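Local coordinates for protein PpBBE-like 1 D396N (Physcomitrella patens subsp. patens, PDB 6EO5) that is a variant of a cellobiose-oxidising berberine bridge enzyme-like flavoprotein, an FAD-dependent oxidase whose family carries bicovalently bound flavin, at residues P221-K232 / S262-G273. Sequence-based numbering, arbitrary orientation.
Sequences PVTHFKYRWNDK and SGVSWLEGTYLG
Lys226 reaches across to Trp266 and Glu268 on the neighbouring strand. CB and CG pass Leu267 O and the start of the Glu268 side chain; Lys226 CD lies 3.8 Å from Glu268 CD. With CG anti to the backbone N (chi1 -179°) and the chain extended beyond it, Lys226 CE arrives over the five-membered ring of Trp266, 3.5 Å from Trp266 CD2. Lys226 NZ sits above the six-membered ring, 14° off its normal, a cation-pi geometry, and makes a long salt bridge to Glu268 OE1 at 3.8 Å. The other carboxylate oxygen, Glu268 OE2, accepts from His224 NE2 (3.0 Å) through its anti lone pair, in the imidazole plane. Trp266 CZ3 also lies over the guanidinium of Arg228, 3.9 Å from Arg228 CZ, with the planes 47° apart. An alanine in place of Trp266 would probably leave the Lys226 ammonium without its aromatic partner and take away the ring beside the Arg228 guanidinium. On the other face Gly269 CA makes a CH-pi contact over the Phe225 ring, 3.8 Å from its centroid. Paired N-H...O=C bonds from Thr223–Tyr271 to Trp229–Ser265 establish regular antiparallel pairing. Strand 294-300 closes the sheet beside 222-230, 253-259 flanks 264-271 on the other side, and helices 235-246 and 279-288 cover the Leu267 face: part of a seven-stranded antiparallel sheet, consistent with the substrate-binding domain of berberine bridge enzyme-like oxidases.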
ATOM      1  N   PRO A 221     -25.623   4.594   4.228  1.00 60.91           N
ATOM      2  CA  PRO A 221     -25.424   3.387   3.421  1.00 55.33           C
ATOM      3  C   PRO A 221     -24.507   3.661   2.245  1.00 59.41           C
ATOM      4  O   PRO A 221     -24.437   4.778   1.732  1.00 62.91           O
ATOM      5  CB  PRO A 221     -26.837   3.042   2.933  1.00 58.08           C
ATOM      6  CG  PRO A 221     -27.765   3.779   3.865  1.00 57.26           C
ATOM      7  CD  PRO A 221     -27.039   5.011   4.272  1.00 59.21           C
ATOM      8  N   VAL A 222     -23.813   2.608   1.808  1.00 57.13           N
ATOM      9  CA  VAL A 222     -22.980   2.637   0.617  1.00 61.10           C
ATOM     10  C   VAL A 222     -23.416   1.493  -0.291  1.00 60.96           C
ATOM     11  O   VAL A 222     -24.217   0.641   0.089  1.00 59.93           O
ATOM     12  CB  VAL A 222     -21.478   2.537   0.948  1.00 57.49           C
ATOM     13  CG1 VAL A 222     -21.088   3.628   1.953  1.00 52.97           C
ATOM     14  CG2 VAL A 222     -21.137   1.147   1.471  1.00 54.37           C
ATOM     15  N   THR A 223     -22.876   1.485  -1.510  1.00 56.80           N
ATOM     16  CA  THR A 223     -23.273   0.527  -2.532  1.00 56.11           C
ATOM     17  C   THR A 223     -22.041  -0.084  -3.189  1.00 60.53           C
ATOM     18  O   THR A 223     -21.150   0.631  -3.666  1.00 59.63           O
ATOM     19  CB  THR A 223     -24.159   1.185  -3.592  1.00 56.74           C
ATOM     20  OG1 THR A 223     -25.297   1.770  -2.955  1.00 60.55           O
ATOM     21  CG2 THR A 223     -24.623   0.157  -4.616  1.00 56.10           C
ATOM     22  N   HIS A 224     -22.004  -1.406  -3.217  1.00 57.18           N
ATOM     23  CA  HIS A 224     -20.918  -2.160  -3.811  1.00 58.44           C
ATOM     24  C   HIS A 224     -21.388  -2.724  -5.147  1.00 59.23           C
ATOM     25  O   HIS A 224     -22.485  -3.282  -5.235  1.00 61.56           O
ATOM     26  CB  HIS A 224     -20.477  -3.277  -2.859  1.00 58.52           C
ATOM     27  CG  HIS A 224     -19.523  -4.248  -3.472  1.00 58.96           C
ATOM     28  ND1 HIS A 224     -19.911  -5.497  -3.907  1.00 62.61           N
ATOM     29  CD2 HIS A 224     -18.199  -4.151  -3.737  1.00 57.76           C
ATOM     30  CE1 HIS A 224     -18.864  -6.128  -4.410  1.00 58.80           C
ATOM     31  NE2 HIS A 224     -17.814  -5.333  -4.320  1.00 56.88           N
ATOM     32  N   PHE A 225     -20.576  -2.569  -6.187  1.00 58.65           N
ATOM     33  CA  PHE A 225     -20.910  -3.134  -7.485  1.00 57.63           C
ATOM     34  C   PHE A 225     -19.710  -3.868  -8.060  1.00 58.58           C
ATOM     35  O   PHE A 225     -18.558  -3.523  -7.782  1.00 57.14           O
ATOM     36  CB  PHE A 225     -21.391  -2.067  -8.476  1.00 53.92           C
ATOM     37  CG  PHE A 225     -20.407  -0.950  -8.718  1.00 54.44           C
ATOM     38  CD1 PHE A 225     -20.388   0.164  -7.887  1.00 53.19           C
ATOM     39  CD2 PHE A 225     -19.534  -0.994  -9.805  1.00 56.64           C
ATOM     40  CE1 PHE A 225     -19.507   1.208  -8.119  1.00 54.84           C
ATOM     41  CE2 PHE A 225     -18.637   0.045 -10.047  1.00 56.45           C
ATOM     42  CZ  PHE A 225     -18.626   1.150  -9.203  1.00 58.74           C
ATOM     43  N   LYS A 226     -19.995  -4.895  -8.859  1.00 55.08           N
ATOM     44  CA  LYS A 226     -18.952  -5.625  -9.560  1.00 55.14           C
ATOM     45  C   LYS A 226     -19.563  -6.248 -10.806  1.00 58.20           C
ATOM     46  O   LYS A 226     -20.577  -6.950 -10.725  1.00 60.05           O
ATOM     47  CB  LYS A 226     -18.321  -6.683  -8.656  1.00 53.53           C
ATOM     48  CG  LYS A 226     -17.193  -7.484  -9.293  1.00 53.56           C
ATOM     49  CD  LYS A 226     -16.314  -8.113  -8.220  1.00 53.67           C
ATOM     50  CE  LYS A 226     -15.295  -9.076  -8.813  1.00 58.76           C
ATOM     51  NZ  LYS A 226     -14.309  -9.527  -7.793  1.00 60.38           N
ATOM     52  N   TYR A 227     -18.965  -5.954 -11.959  1.00 54.49           N
ATOM     53  CA  TYR A 227     -19.395  -6.495 -13.242  1.00 54.22           C
ATOM     54  C   TYR A 227     -18.242  -7.319 -13.792  1.00 59.53           C
ATOM     55  O   TYR A 227     -17.138  -6.797 -13.976  1.00 61.42           O
ATOM     56  CB  TYR A 227     -19.799  -5.380 -14.212  1.00 53.34           C
ATOM     57  CG  TYR A 227     -20.747  -4.377 -13.592  1.00 58.25           C
ATOM     58  CD1 TYR A 227     -22.066  -4.722 -13.302  1.00 59.14           C
ATOM     59  CD2 TYR A 227     -20.324  -3.097 -13.268  1.00 56.53           C
ATOM     60  CE1 TYR A 227     -22.932  -3.818 -12.719  1.00 56.03           C
ATOM     61  CE2 TYR A 227     -21.190  -2.181 -12.684  1.00 56.59           C
ATOM     62  CZ  TYR A 227     -22.496  -2.551 -12.414  1.00 57.87           C
ATOM     63  OH  TYR A 227     -23.365  -1.651 -11.838  1.00 54.75           O
ATOM     64  N   ARG A 228     -18.507  -8.596 -14.068  1.00 60.42           N
ATOM     65  CA  ARG A 228     -17.477  -9.598 -14.293  1.00 57.36           C
ATOM     66  C   ARG A 228     -17.730 -10.329 -15.609  1.00 60.48           C
ATOM     67  O   ARG A 228     -18.882 -10.542 -15.995  1.00 59.59           O
ATOM     68  CB  ARG A 228     -17.464 -10.572 -13.101  1.00 58.04           C
ATOM     69  CG  ARG A 228     -16.391 -11.596 -13.135  1.00 61.77           C
ATOM     70  CD  ARG A 228     -16.196 -12.227 -11.764  1.00 65.64           C
ATOM     71  NE  ARG A 228     -15.172 -13.274 -11.846  1.00 65.68           N
ATOM     72  CZ  ARG A 228     -14.574 -13.831 -10.797  1.00 66.03           C
ATOM     73  NH1 ARG A 228     -14.883 -13.436  -9.559  1.00 67.60           N
ATOM     74  NH2 ARG A 228     -13.658 -14.778 -10.992  1.00 66.54           N
ATOM     75  N   TRP A 229     -16.649 -10.696 -16.304  1.00 61.76           N
ATOM     76  CA  TRP A 229     -16.707 -11.467 -17.545  1.00 58.62           C
ATOM     77  C   TRP A 229     -15.624 -12.538 -17.537  1.00 62.08           C
ATOM     78  O   TRP A 229     -14.629 -12.442 -16.816  1.00 60.28           O
ATOM     79  CB  TRP A 229     -16.471 -10.629 -18.805  1.00 58.04           C
ATOM     80  CG  TRP A 229     -17.497  -9.629 -19.186  1.00 59.65           C
ATOM     81  CD1 TRP A 229     -18.456  -9.765 -20.155  1.00 61.59           C
ATOM     82  CD2 TRP A 229     -17.629  -8.298 -18.673  1.00 58.32           C
ATOM     83  NE1 TRP A 229     -19.190  -8.610 -20.254  1.00 57.34           N
ATOM     84  CE2 TRP A 229     -18.705  -7.694 -19.358  1.00 56.79           C
ATOM     85  CE3 TRP A 229     -16.954  -7.565 -17.693  1.00 55.24           C
ATOM     86  CZ2 TRP A 229     -19.115  -6.392 -19.098  1.00 55.41           C
ATOM     87  CZ3 TRP A 229     -17.366  -6.275 -17.432  1.00 56.92           C
ATOM     88  CH2 TRP A 229     -18.441  -5.701 -18.130  1.00 56.69           C
ATOM     89  N   ASN A 230     -15.808 -13.544 -18.393  1.00 59.16           N
ATOM     90  CA  ASN A 230     -14.834 -14.617 -18.553  1.00 57.38           C
ATOM     91  C   ASN A 230     -14.817 -14.966 -20.037  1.00 62.73           C
ATOM     92  O   ASN A 230     -15.472 -15.906 -20.488  1.00 63.88           O
ATOM     93  CB  ASN A 230     -15.155 -15.827 -17.691  1.00 54.98           C
ATOM     94  CG  ASN A 230     -14.048 -16.878 -17.735  1.00 66.18           C
ATOM     95  OD1 ASN A 230     -12.925 -16.611 -18.186  1.00 64.57           O
ATOM     96  ND2 ASN A 230     -14.360 -18.077 -17.266  1.00 68.70           N
ATOM     97  N   ASP A 231     -14.046 -14.194 -20.791  1.00 60.75           N
ATOM     98  CA  ASP A 231     -14.036 -14.265 -22.241  1.00 59.68           C
ATOM     99  C   ASP A 231     -12.827 -13.486 -22.746  1.00 61.19           C
ATOM    100  O   ASP A 231     -12.790 -12.257 -22.636  1.00 62.48           O
ATOM    101  CB  ASP A 231     -15.339 -13.695 -22.803  1.00 63.15           C
ATOM    102  CG  ASP A 231     -15.499 -13.930 -24.297  1.00 68.38           C
ATOM    103  OD1 ASP A 231     -14.508 -14.263 -24.990  1.00 67.56           O
ATOM    104  OD2 ASP A 231     -16.640 -13.760 -24.786  1.00 73.56           O
ATOM    105  N   LYS A 232     -11.825 -14.189 -23.277  1.00 62.63           N
ATOM    106  CA  LYS A 232     -10.639 -13.516 -23.796  1.00 63.78           C
ATOM    107  C   LYS A 232     -10.977 -12.496 -24.875  1.00 64.09           C
ATOM    108  O   LYS A 232     -10.184 -11.578 -25.112  1.00 66.83           O
ATOM    109  CB  LYS A 232      -9.655 -14.546 -24.351  1.00 60.93           C
ATOM    110  CG  LYS A 232      -8.480 -14.860 -23.439  1.00 67.09           C
ATOM    111  CD  LYS A 232      -8.090 -16.334 -23.542  1.00 70.13           C
ATOM    112  CE  LYS A 232      -6.664 -16.569 -23.055  1.00 67.75           C
ATOM    113  NZ  LYS A 232      -6.344 -18.022 -22.904  1.00 70.19           N
ATOM    114  N   SER A 262      -6.181 -15.715 -18.129  1.00 55.73           N
ATOM    115  CA  SER A 262      -7.208 -16.725 -18.350  1.00 55.81           C
ATOM    116  C   SER A 262      -8.453 -16.166 -19.024  1.00 58.13           C
ATOM    117  O   SER A 262      -9.337 -16.942 -19.389  1.00 61.07           O
ATOM    118  CB  SER A 262      -7.602 -17.380 -17.026  1.00 49.62           C
ATOM    119  OG  SER A 262      -8.490 -16.557 -16.288  1.00 57.68           O
ATOM    120  N   GLY A 263      -8.554 -14.852 -19.180  1.00 59.21           N
ATOM    121  CA  GLY A 263      -9.687 -14.226 -19.827  1.00 59.67           C
ATOM    122  C   GLY A 263     -10.645 -13.512 -18.893  1.00 57.85           C
ATOM    123  O   GLY A 263     -11.547 -12.819 -19.381  1.00 61.05           O
ATOM    124  N   VAL A 264     -10.495 -13.659 -17.576  1.00 55.94           N
ATOM    125  CA  VAL A 264     -11.359 -12.949 -16.641  1.00 56.05           C
ATOM    126  C   VAL A 264     -11.080 -11.454 -16.717  1.00 55.64           C
ATOM    127  O   VAL A 264      -9.927 -11.026 -16.878  1.00 57.86           O
ATOM    128  CB  VAL A 264     -11.150 -13.484 -15.215  1.00 53.27           C
ATOM    129  CG1 VAL A 264     -12.002 -12.715 -14.215  1.00 52.40           C
ATOM    130  CG2 VAL A 264     -11.461 -14.966 -15.163  1.00 51.13           C
ATOM    131  N   SER A 265     -12.138 -10.649 -16.622  1.00 55.09           N
ATOM    132  CA  SER A 265     -12.005  -9.209 -16.424  1.00 56.36           C
ATOM    133  C   SER A 265     -13.213  -8.699 -15.651  1.00 57.90           C
ATOM    134  O   SER A 265     -14.312  -9.255 -15.754  1.00 57.74           O
ATOM    135  CB  SER A 265     -11.872  -8.449 -17.753  1.00 53.98           C
ATOM    136  OG  SER A 265     -13.055  -8.556 -18.521  1.00 54.99           O
ATOM    137  N   TRP A 266     -13.010  -7.635 -14.870  1.00 56.55           N
ATOM    138  CA  TRP A 266     -14.140  -7.076 -14.138  1.00 57.17           C
ATOM    139  C   TRP A 266     -13.895  -5.615 -13.797  1.00 57.39           C
ATOM    140  O   TRP A 266     -12.764  -5.125 -13.824  1.00 56.01           O
ATOM    141  CB  TRP A 266     -14.453  -7.877 -12.862  1.00 54.98           C
ATOM    142  CG  TRP A 266     -13.456  -7.799 -11.712  1.00 58.52           C
ATOM    143  CD1 TRP A 266     -13.112  -6.689 -10.976  1.00 59.35           C
ATOM    144  CD2 TRP A 266     -12.738  -8.900 -11.124  1.00 59.05           C
ATOM    145  NE1 TRP A 266     -12.206  -7.033  -9.994  1.00 59.11           N
ATOM    146  CE2 TRP A 266     -11.967  -8.383 -10.062  1.00 57.10           C
ATOM    147  CE3 TRP A 266     -12.678 -10.277 -11.394  1.00 57.89           C
ATOM    148  CZ2 TRP A 266     -11.143  -9.191  -9.283  1.00 52.79           C
ATOM    149  CZ3 TRP A 266     -11.861 -11.074 -10.612  1.00 50.58           C
ATOM    150  CH2 TRP A 266     -11.105 -10.528  -9.575  1.00 48.51           C
ATOM    151  N   LEU A 267     -14.989  -4.921 -13.502  1.00 56.89           N
ATOM    152  CA  LEU A 267     -14.954  -3.613 -12.868  1.00 56.31           C
ATOM    153  C   LEU A 267     -15.577  -3.777 -11.495  1.00 54.12           C
ATOM    154  O   LEU A 267     -16.695  -4.282 -11.385  1.00 57.49           O
ATOM    155  CB  LEU A 267     -15.716  -2.567 -13.682  1.00 55.16           C
ATOM    156  CG  LEU A 267     -15.831  -1.197 -13.017  1.00 51.63           C
ATOM    157  CD1 LEU A 267     -14.453  -0.598 -12.783  1.00 48.67           C
ATOM    158  CD2 LEU A 267     -16.690  -0.262 -13.844  1.00 47.96           C
ATOM    159  N   GLU A 268     -14.849  -3.394 -10.455  1.00 53.70           N
ATOM    160  CA  GLU A 268     -15.354  -3.442  -9.092  1.00 55.82           C
ATOM    161  C   GLU A 268     -15.274  -2.055  -8.468  1.00 56.70           C
ATOM    162  O   GLU A 268     -14.313  -1.318  -8.707  1.00 57.40           O
ATOM    163  CB  GLU A 268     -14.581  -4.454  -8.246  1.00 55.75           C
ATOM    164  CG  GLU A 268     -15.163  -4.599  -6.854  1.00 60.41           C
ATOM    165  CD  GLU A 268     -14.439  -5.609  -5.991  1.00 65.01           C
ATOM    166  OE1 GLU A 268     -13.347  -6.070  -6.406  1.00 67.98           O
ATOM    167  OE2 GLU A 268     -14.973  -5.932  -4.894  1.00 66.10           O
ATOM    168  N   GLY A 269     -16.281  -1.691  -7.670  1.00 52.97           N
ATOM    169  CA  GLY A 269     -16.284  -0.348  -7.121  1.00 53.15           C
ATOM    170  C   GLY A 269     -17.203  -0.171  -5.932  1.00 55.20           C
ATOM    171  O   GLY A 269     -18.067  -0.997  -5.641  1.00 55.36           O
ATOM    172  N   THR A 270     -16.999   0.952  -5.251  1.00 56.03           N
ATOM    173  CA  THR A 270     -17.794   1.341  -4.101  1.00 55.81           C
ATOM    174  C   THR A 270     -18.346   2.739  -4.331  1.00 56.31           C
ATOM    175  O   THR A 270     -17.594   3.658  -4.680  1.00 56.18           O
ATOM    176  CB  THR A 270     -16.959   1.298  -2.820  1.00 59.26           C
ATOM    177  OG1 THR A 270     -16.505  -0.047  -2.596  1.00 57.39           O
ATOM    178  CG2 THR A 270     -17.788   1.785  -1.624  1.00 53.36           C
ATOM    179  N   TYR A 271     -19.658   2.888  -4.135  1.00 58.45           N
ATOM    180  CA  TYR A 271     -20.372   4.153  -4.301  1.00 53.70           C
ATOM    181  C   TYR A 271     -20.846   4.634  -2.937  1.00 55.53           C
ATOM    182  O   TYR A 271     -21.577   3.918  -2.238  1.00 56.32           O
ATOM    183  CB  TYR A 271     -21.551   3.986  -5.258  1.00 54.44           C
ATOM    184  CG  TYR A 271     -22.488   5.163  -5.305  1.00 57.00           C
ATOM    185  CD1 TYR A 271     -22.002   6.460  -5.415  1.00 57.75           C
ATOM    186  CD2 TYR A 271     -23.870   4.978  -5.258  1.00 61.25           C
ATOM    187  CE1 TYR A 271     -22.866   7.549  -5.459  1.00 59.11           C
ATOM    188  CE2 TYR A 271     -24.751   6.061  -5.303  1.00 60.19           C
ATOM    189  CZ  TYR A 271     -24.243   7.342  -5.407  1.00 61.77           C
ATOM    190  OH  TYR A 271     -25.112   8.410  -5.455  1.00 55.18           O
ATOM    191  N   LEU A 272     -20.412   5.833  -2.552  1.00 54.76           N
ATOM    192  CA  LEU A 272     -20.827   6.451  -1.291  1.00 60.11           C
ATOM    193  C   LEU A 272     -22.212   7.087  -1.459  1.00 59.74           C
ATOM    194  O   LEU A 272     -22.381   8.308  -1.524  1.00 61.76           O
ATOM    195  CB  LEU A 272     -19.793   7.472  -0.840  1.00 53.66           C
ATOM    196  CG  LEU A 272     -18.407   6.907  -0.558  1.00 53.58           C
ATOM    197  CD1 LEU A 272     -17.435   8.037  -0.300  1.00 53.25           C
ATOM    198  CD2 LEU A 272     -18.455   5.969   0.620  1.00 50.25           C
ATOM    199  N   GLY A 273     -23.219   6.227  -1.508  1.00 55.56           N
ATOM    200  CA  GLY A 273     -24.555   6.669  -1.851  1.00 55.08           C
ATOM    201  C   GLY A 273     -25.504   5.492  -1.860  1.00 61.12           C
ATOM    202  O   GLY A 273     -25.113   4.343  -1.632  1.00 60.70           O
TER
HETATM  203  O   HOH W   1     -13.055 -10.950 -20.120  1.00 56.61           O